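Local coordinates for protein precorrin-3 methylase (Rhodobacter capsulatus, PDB 3NUT) that probably transfers a methyl group from S-adenosyl-L-methionine to a corrin-ring precursor in the biosynthesis of cobalamin (vitamin B12), at residues 35-40 with 55-60. Numbering follows the deposited sequence.
Sequences ATDIVG and TLHPTD
Ile-38 turns both its N and its O to the neighbouring strand, bridging the residues that flank Leu-56: its N donates to Thr-55 O at 2.9 Å and its O accepts from His-57 N at 2.8 Å. Strands 37-40 and 55-58 run parallel, their axes 4.7 Å apart and 15° askew, and the ladder goes on at both ends, with Thr-55 N bonded to Thr-36 O and Gly-40 N to His-57 O. Beyond these, Thr-59 N reaches Gly-40 O from well above the carbonyl plane.

Asp-37, Val-39, Thr-55 and His-57 share one face of the sheet. With CG of His-57 anti to its carbonyl carbon (chi1 -53°), the ring swings back toward the start of the strands, and NE2 donates to Asp-37 OD2 at 3.0 Å, though the position of OD2 is less certain. As modelled, OD2 lies in the ring plane at its edge, the carboxylate turned 30° from the imidazole; CG2 of Thr-55 lies alongside. Val-39 CG2 packs on CB and CD2 of His-57, each at 4.1 Å, while its CG1 meets Thr-59 CG2 at 3.8 Å. An alanine here removes the imidazole, and the Asp-37 carboxylate would probably be freer to turn, with a gap beside Val-39 CG2 where CD2 had packed. On the other face, Ile-38 CB lies 4.3 Å from Leu-56 CD1.

This is plain parallel-sheet pairing in a tetrapyrrole methylase, with the Thr-59 side chain about 12 Å from the bound S-adenosyl-L-homocysteine. Arg-79 forms a salt bridge with Asp-37, and Met-74 of helix 65-76 packs against both Asp-37 and His-57. Within this chain, strand 55-58 is the edge of a five-stranded parallel sheet, and strand 37-40 joins it to strand 80-85.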
loop_
_atom_site.group_PDB
_atom_site.type_symbol
_atom_site.label_atom_id
_atom_site.label_comp_id
_atom_site.label_asym_id
_atom_site.label_seq_id
_atom_site.Cartn_x
_atom_site.Cartn_y
_atom_site.Cartn_z
ATOM N N ALA A 35 -20.208 -4.866 -14.873
ATOM C CA ALA A 35 -19.754 -4.144 -16.067
ATOM C C ALA A 35 -20.528 -4.466 -17.331
ATOM O O ALA A 35 -20.710 -5.646 -17.640
ATOM C CB ALA A 35 -18.314 -4.482 -16.310
ATOM N N THR A 36 -20.943 -3.436 -18.095
ATOM C CA THR A 36 -21.311 -3.635 -19.506
ATOM C C THR A 36 -20.053 -3.539 -20.351
ATOM O O THR A 36 -19.964 -4.109 -21.442
ATOM C CB THR A 36 -22.292 -2.557 -20.045
ATOM O OG1 THR A 36 -21.711 -1.248 -19.912
ATOM C CG2 THR A 36 -23.648 -2.589 -19.293
ATOM N N ASP A 37 -19.084 -2.776 -19.856
ATOM C CA ASP A 37 -17.881 -2.548 -20.592
ATOM C C ASP A 37 -16.612 -2.698 -19.729
ATOM O O ASP A 37 -16.512 -2.116 -18.658
ATOM C CB ASP A 37 -17.950 -1.168 -21.224
ATOM C CG ASP A 37 -19.129 -1.018 -22.204
ATOM O OD1 ASP A 37 -20.271 -0.777 -21.781
ATOM O OD2 ASP A 37 -18.909 -1.115 -23.419
ATOM N N ILE A 38 -15.655 -3.505 -20.195
ATOM C CA ILE A 38 -14.339 -3.543 -19.569
ATOM C C ILE A 38 -13.256 -2.913 -20.464
ATOM O O ILE A 38 -13.141 -3.242 -21.629
ATOM C CB ILE A 38 -13.991 -4.945 -19.026
ATOM C CG1 ILE A 38 -15.127 -5.414 -18.099
ATOM C CG2 ILE A 38 -12.630 -4.925 -18.294
ATOM C CD1 ILE A 38 -15.161 -6.916 -17.767
ATOM N N VAL A 39 -12.494 -1.966 -19.910
ATOM C CA VAL A 39 -11.411 -1.298 -20.622
ATOM C C VAL A 39 -10.105 -1.682 -19.922
ATOM O O VAL A 39 -9.986 -1.499 -18.717
ATOM C CB VAL A 39 -11.601 0.251 -20.558
ATOM C CG1 VAL A 39 -10.408 0.988 -21.203
ATOM C CG2 VAL A 39 -12.908 0.650 -21.204
ATOM N N GLY A 40 -9.146 -2.252 -20.664
ATOM C CA GLY A 40 -7.845 -2.629 -20.095
ATOM C C GLY A 40 -7.081 -3.697 -20.850
ATOM O O GLY A 40 -7.359 -3.997 -22.003
ATOM N N THR A 55 -18.987 -6.207 -23.301
ATOM C CA THR A 55 -18.020 -5.861 -24.318
ATOM C C THR A 55 -16.688 -5.398 -23.703
ATOM O O THR A 55 -16.644 -4.736 -22.646
ATOM C CB THR A 55 -18.623 -4.876 -25.353
ATOM O OG1 THR A 55 -17.643 -3.932 -25.747
ATOM C CG2 THR A 55 -19.751 -4.090 -24.778
ATOM N N LEU A 56 -15.604 -5.777 -24.363
ATOM C CA LEU A 56 -14.243 -5.534 -23.879
ATOM C C LEU A 56 -13.506 -4.631 -24.847
ATOM O O LEU A 56 -13.647 -4.785 -26.058
ATOM C CB LEU A 56 -13.490 -6.854 -23.801
ATOM C CG LEU A 56 -13.395 -7.725 -22.550
ATOM C CD1 LEU A 56 -14.725 -7.995 -21.925
ATOM C CD2 LEU A 56 -12.676 -9.010 -22.935
ATOM N N HIS A 57 -12.704 -3.709 -24.309
ATOM C CA HIS A 57 -12.015 -2.701 -25.112
ATOM C C HIS A 57 -10.536 -2.827 -24.829
ATOM O O HIS A 57 -10.069 -2.343 -23.815
ATOM C CB HIS A 57 -12.514 -1.284 -24.766
ATOM C CG HIS A 57 -14.000 -1.132 -24.845
ATOM N ND1 HIS A 57 -14.640 -0.568 -25.933
ATOM C CD2 HIS A 57 -14.978 -1.505 -23.985
ATOM C CE1 HIS A 57 -15.943 -0.594 -25.740
ATOM N NE2 HIS A 57 -16.178 -1.152 -24.565
ATOM N N PRO A 58 -9.779 -3.458 -25.746
ATOM C CA PRO A 58 -8.358 -3.778 -25.469
ATOM C C PRO A 58 -7.434 -2.547 -25.447
ATOM O O PRO A 58 -7.491 -1.694 -26.332
ATOM C CB PRO A 58 -7.973 -4.728 -26.620
ATOM C CG PRO A 58 -9.289 -5.061 -27.322
ATOM C CD PRO A 58 -10.183 -3.886 -27.092
ATOM N N THR A 59 -6.626 -2.427 -24.419
ATOM C CA THR A 59 -5.621 -1.386 -24.400
ATOM C C THR A 59 -4.299 -2.078 -24.138
ATOM O O THR A 59 -4.258 -3.249 -23.732
ATOM C CB THR A 59 -5.887 -0.283 -23.297
ATOM O OG1 THR A 59 -5.446 -0.742 -22.021
ATOM C CG2 THR A 59 -7.352 0.085 -23.183
ATOM N N ASP A 60 -3.211 -1.378 -24.386
ATOM C CA ASP A 60 -1.914 -1.927 -24.039
ATOM C C ASP A 60 -1.703 -1.697 -22.546
ATOM O O ASP A 60 -2.566 -1.123 -21.865
ATOM C CB ASP A 60 -0.815 -1.290 -24.886
ATOM C CG ASP A 60 -0.695 0.178 -24.643
ATOM O OD1 ASP A 60 -1.089 0.618 -23.538
ATOM O OD2 ASP A 60 -0.203 0.885 -25.550
#